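Local coordinates for protein epidermin decarboxylase (Staphylococcus epidermidis, PDB 1G63) that catalyses the FMN-dependent oxidative decarboxylation of the C-terminal cysteine of the epidermin precursor peptide, working as a homododecamer with one FMN per subunit, at residues P63-I68 with D96-T101. Sequence-based numbering, arbitrary orientation.
Sequences PLLNHI and DNLLTT. With FMN (flavin mononucleotide), chain M.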
loop_
_atom_site.group_PDB
_atom_site.type_symbol
_atom_site.label_atom_id
_atom_site.label_comp_id
_atom_site.label_asym_id
_atom_site.label_seq_id
_atom_site.Cartn_x
_atom_site.Cartn_y
_atom_site.Cartn_z
ATOM N N PRO B 63 -18.266 10.969 -2.099
ATOM C CA PRO B 63 -18.884 10.757 -0.784
ATOM C C PRO B 63 -19.881 11.828 -0.340
ATOM O O PRO B 63 -20.640 11.611 0.605
ATOM C CB PRO B 63 -17.679 10.687 0.156
ATOM C CG PRO B 63 -16.577 10.220 -0.717
ATOM C CD PRO B 63 -16.803 11.029 -1.964
ATOM N N LEU B 64 -19.881 12.980 -1.005
ATOM C CA LEU B 64 -20.789 14.064 -0.637
ATOM C C LEU B 64 -21.908 14.326 -1.645
ATOM O O LEU B 64 -22.341 15.465 -1.825
ATOM C CB LEU B 64 -20.006 15.361 -0.397
ATOM C CG LEU B 64 -19.012 15.427 0.772
ATOM C CD1 LEU B 64 -19.671 14.911 2.036
ATOM C CD2 LEU B 64 -17.776 14.593 0.462
ATOM N N LEU B 65 -22.381 13.268 -2.292
ATOM C CA LEU B 65 -23.457 13.372 -3.273
ATOM C C LEU B 65 -24.736 13.861 -2.573
ATOM O O LEU B 65 -25.066 13.396 -1.479
ATOM C CB LEU B 65 -23.676 11.997 -3.911
ATOM C CG LEU B 65 -23.666 11.842 -5.434
ATOM C CD1 LEU B 65 -22.845 12.929 -6.099
ATOM C CD2 LEU B 65 -23.122 10.462 -5.769
ATOM N N ASN B 66 -25.442 14.804 -3.196
ATOM C CA ASN B 66 -26.677 15.357 -2.631
ATOM C C ASN B 66 -27.897 14.469 -2.904
ATOM O O ASN B 66 -28.495 14.536 -3.981
ATOM C CB ASN B 66 -26.932 16.741 -3.217
ATOM C CG ASN B 66 -28.021 17.489 -2.482
ATOM O OD1 ASN B 66 -29.044 16.916 -2.115
ATOM N ND2 ASN B 66 -27.809 18.782 -2.271
ATOM N N HIS B 67 -28.271 13.654 -1.922
ATOM C CA HIS B 67 -29.403 12.740 -2.064
ATOM C C HIS B 67 -30.741 13.449 -2.288
ATOM O O HIS B 67 -31.640 12.897 -2.930
ATOM C CB HIS B 67 -29.492 11.830 -0.835
ATOM C CG HIS B 67 -29.607 12.576 0.454
ATOM N ND1 HIS B 67 -30.816 12.821 1.068
ATOM C CD2 HIS B 67 -28.667 13.182 1.218
ATOM C CE1 HIS B 67 -30.616 13.546 2.154
ATOM N NE2 HIS B 67 -29.320 13.781 2.267
ATOM N N ILE B 68 -30.877 14.663 -1.760
ATOM C CA ILE B 68 -32.107 15.425 -1.932
ATOM C C ILE B 68 -32.287 15.794 -3.401
ATOM O O ILE B 68 -33.371 15.647 -3.961
ATOM C CB ILE B 68 -32.084 16.697 -1.077
ATOM C CG1 ILE B 68 -32.032 16.303 0.403
ATOM C CG2 ILE B 68 -33.314 17.543 -1.358
ATOM C CD1 ILE B 68 -31.585 17.420 1.309
ATOM N N ASP B 96 -28.198 3.811 6.022
ATOM C CA ASP B 96 -26.759 3.839 6.264
ATOM C C ASP B 96 -25.846 3.834 5.027
ATOM O O ASP B 96 -24.631 3.688 5.154
ATOM C CB ASP B 96 -26.360 2.704 7.219
ATOM C CG ASP B 96 -26.798 1.333 6.728
ATOM O OD1 ASP B 96 -27.299 1.206 5.589
ATOM O OD2 ASP B 96 -26.626 0.372 7.494
ATOM N N ASN B 97 -26.432 3.976 3.841
ATOM C CA ASN B 97 -25.668 4.079 2.600
ATOM C C ASN B 97 -26.468 5.010 1.676
ATOM O O ASN B 97 -27.621 5.315 1.968
ATOM C CB ASN B 97 -25.408 2.699 1.952
ATOM C CG ASN B 97 -26.676 1.918 1.670
ATOM O OD1 ASN B 97 -27.686 2.481 1.240
ATOM N ND2 ASN B 97 -26.623 0.603 1.894
ATOM N N LEU B 98 -25.869 5.472 0.584
ATOM C CA LEU B 98 -26.557 6.396 -0.314
ATOM C C LEU B 98 -27.884 5.886 -0.862
ATOM O O LEU B 98 -28.892 6.596 -0.803
ATOM C CB LEU B 98 -25.645 6.807 -1.482
ATOM C CG LEU B 98 -26.241 7.835 -2.465
ATOM C CD1 LEU B 98 -26.628 9.110 -1.732
ATOM C CD2 LEU B 98 -25.237 8.152 -3.571
ATOM N N LEU B 99 -27.890 4.665 -1.388
ATOM C CA LEU B 99 -29.104 4.084 -1.958
ATOM C C LEU B 99 -30.255 4.121 -0.962
ATOM O O LEU B 99 -31.354 4.599 -1.239
ATOM C CB LEU B 99 -28.851 2.634 -2.376
ATOM C CG LEU B 99 -30.028 1.847 -2.971
ATOM C CD1 LEU B 99 -29.497 0.732 -3.871
ATOM C CD2 LEU B 99 -30.908 1.266 -1.859
ATOM N N THR B 100 -29.970 3.614 0.215
ATOM C CA THR B 100 -30.942 3.529 1.266
ATOM C C THR B 100 -31.355 4.930 1.790
ATOM O O THR B 100 -32.493 5.136 2.224
ATOM C CB THR B 100 -30.358 2.584 2.333
ATOM O OG1 THR B 100 -31.407 1.840 2.936
ATOM C CG2 THR B 100 -29.587 3.331 3.356
ATOM N N THR B 101 -30.447 5.903 1.713
ATOM C CA THR B 101 -30.770 7.272 2.136
ATOM C C THR B 101 -31.682 7.917 1.081
ATOM O O THR B 101 -32.563 8.720 1.400
ATOM C CB THR B 101 -29.497 8.144 2.289
ATOM O OG1 THR B 101 -28.727 7.672 3.396
ATOM C CG2 THR B 101 -29.862 9.601 2.524
HETATM N N1 FMN M . -28.697 13.062 6.883
HETATM C C2 FMN M . -29.431 13.641 7.888
HETATM O O2 FMN M . -30.157 13.042 8.628
HETATM N N3 FMN M . -29.339 15.048 8.072
HETATM C C4 FMN M . -28.584 15.890 7.333
HETATM O O4 FMN M . -28.607 17.104 7.565
HETATM C C4A FMN M . -27.818 15.282 6.235
HETATM N N5 FMN M . -27.011 16.013 5.477
HETATM C C5A FMN M . -26.193 15.395 4.584
HETATM C C6 FMN M . -25.227 16.182 3.819
HETATM C C7 FMN M . -24.467 15.653 2.806
HETATM C C7M FMN M . -23.448 16.513 2.036
HETATM C C8 FMN M . -24.436 14.187 2.629
HETATM C C8M FMN M . -23.515 13.538 1.630
HETATM C C9 FMN M . -25.373 13.428 3.329
HETATM C C9A FMN M . -26.249 13.969 4.296
HETATM N N10 FMN M . -27.200 13.230 5.055
HETATM C C10 FMN M . -27.922 13.810 6.089
HETATM C "C1'" FMN M . -27.311 11.769 4.862
HETATM C "C2'" FMN M . -26.435 11.041 5.909
HETATM O "O2'" FMN M . -25.047 11.403 5.876
HETATM C "C3'" FMN M . -26.537 9.531 5.716
HETATM O "O3'" FMN M . -27.915 9.114 5.915
HETATM C "C4'" FMN M . -25.644 8.683 6.611
HETATM O "O4'" FMN M . -25.688 7.296 6.206
HETATM C "C5'" FMN M . -25.955 8.787 8.095
HETATM O "O5'" FMN M . -24.988 8.053 8.866
HETATM P P FMN M . -24.796 8.218 10.421
HETATM O O1P FMN M . -26.109 7.944 11.040
HETATM O O2P FMN M . -24.276 9.591 10.711
HETATM O O3P FMN M . -23.717 7.136 10.800
#
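With CG lying between the backbone N and the carbonyl carbon (chi1 57°), the imidazole of His-67 is turned toward Thr-101 on helix 98-105, whose chi1 of -68° sets OG1 beside the backbone N and leaves the methyl CG2 anti to that N, facing the ring. Thr-101 CG2 sits 3.7 Å from the centroid of the His-67 ring, 17° off its normal, a CH-pi contact over one face. A flat imidazole can take a methyl there while offering NE2 to the flavin, 3.5 Å from FMN N10. Beta-branched threonine suits its place because the other branch, OG1, accepts a hydrogen bond from FMN O3' at 3.0 Å. Thr-101 OG1 also donates to Asn-97 O, 3.0 Å away and reached from above the carbonyl plane, which probably helps to orient the hydroxyl toward the ribityl chain; Asn-97 O also takes the backbone N of Thr-101. Leucine's forked apolar end lets Leu-98 serve two neighbours: CD1 approaches His-67 CB at 4.1 Å, and CD2 meets Leu-65 CD2 at 3.8 Å, the two leucines crossing at about a right angle. Met-120 of the second subunit packs on His-67, and that subunit also hydrogen-bonds FMN, so the flavin site is shared between chains. The methyl backing the active-site imidazole and a weak hydrogen bond between His-67 ND1 and Thr-105 OG1 together probably limit the ring's movement and keep NE2 near the flavin.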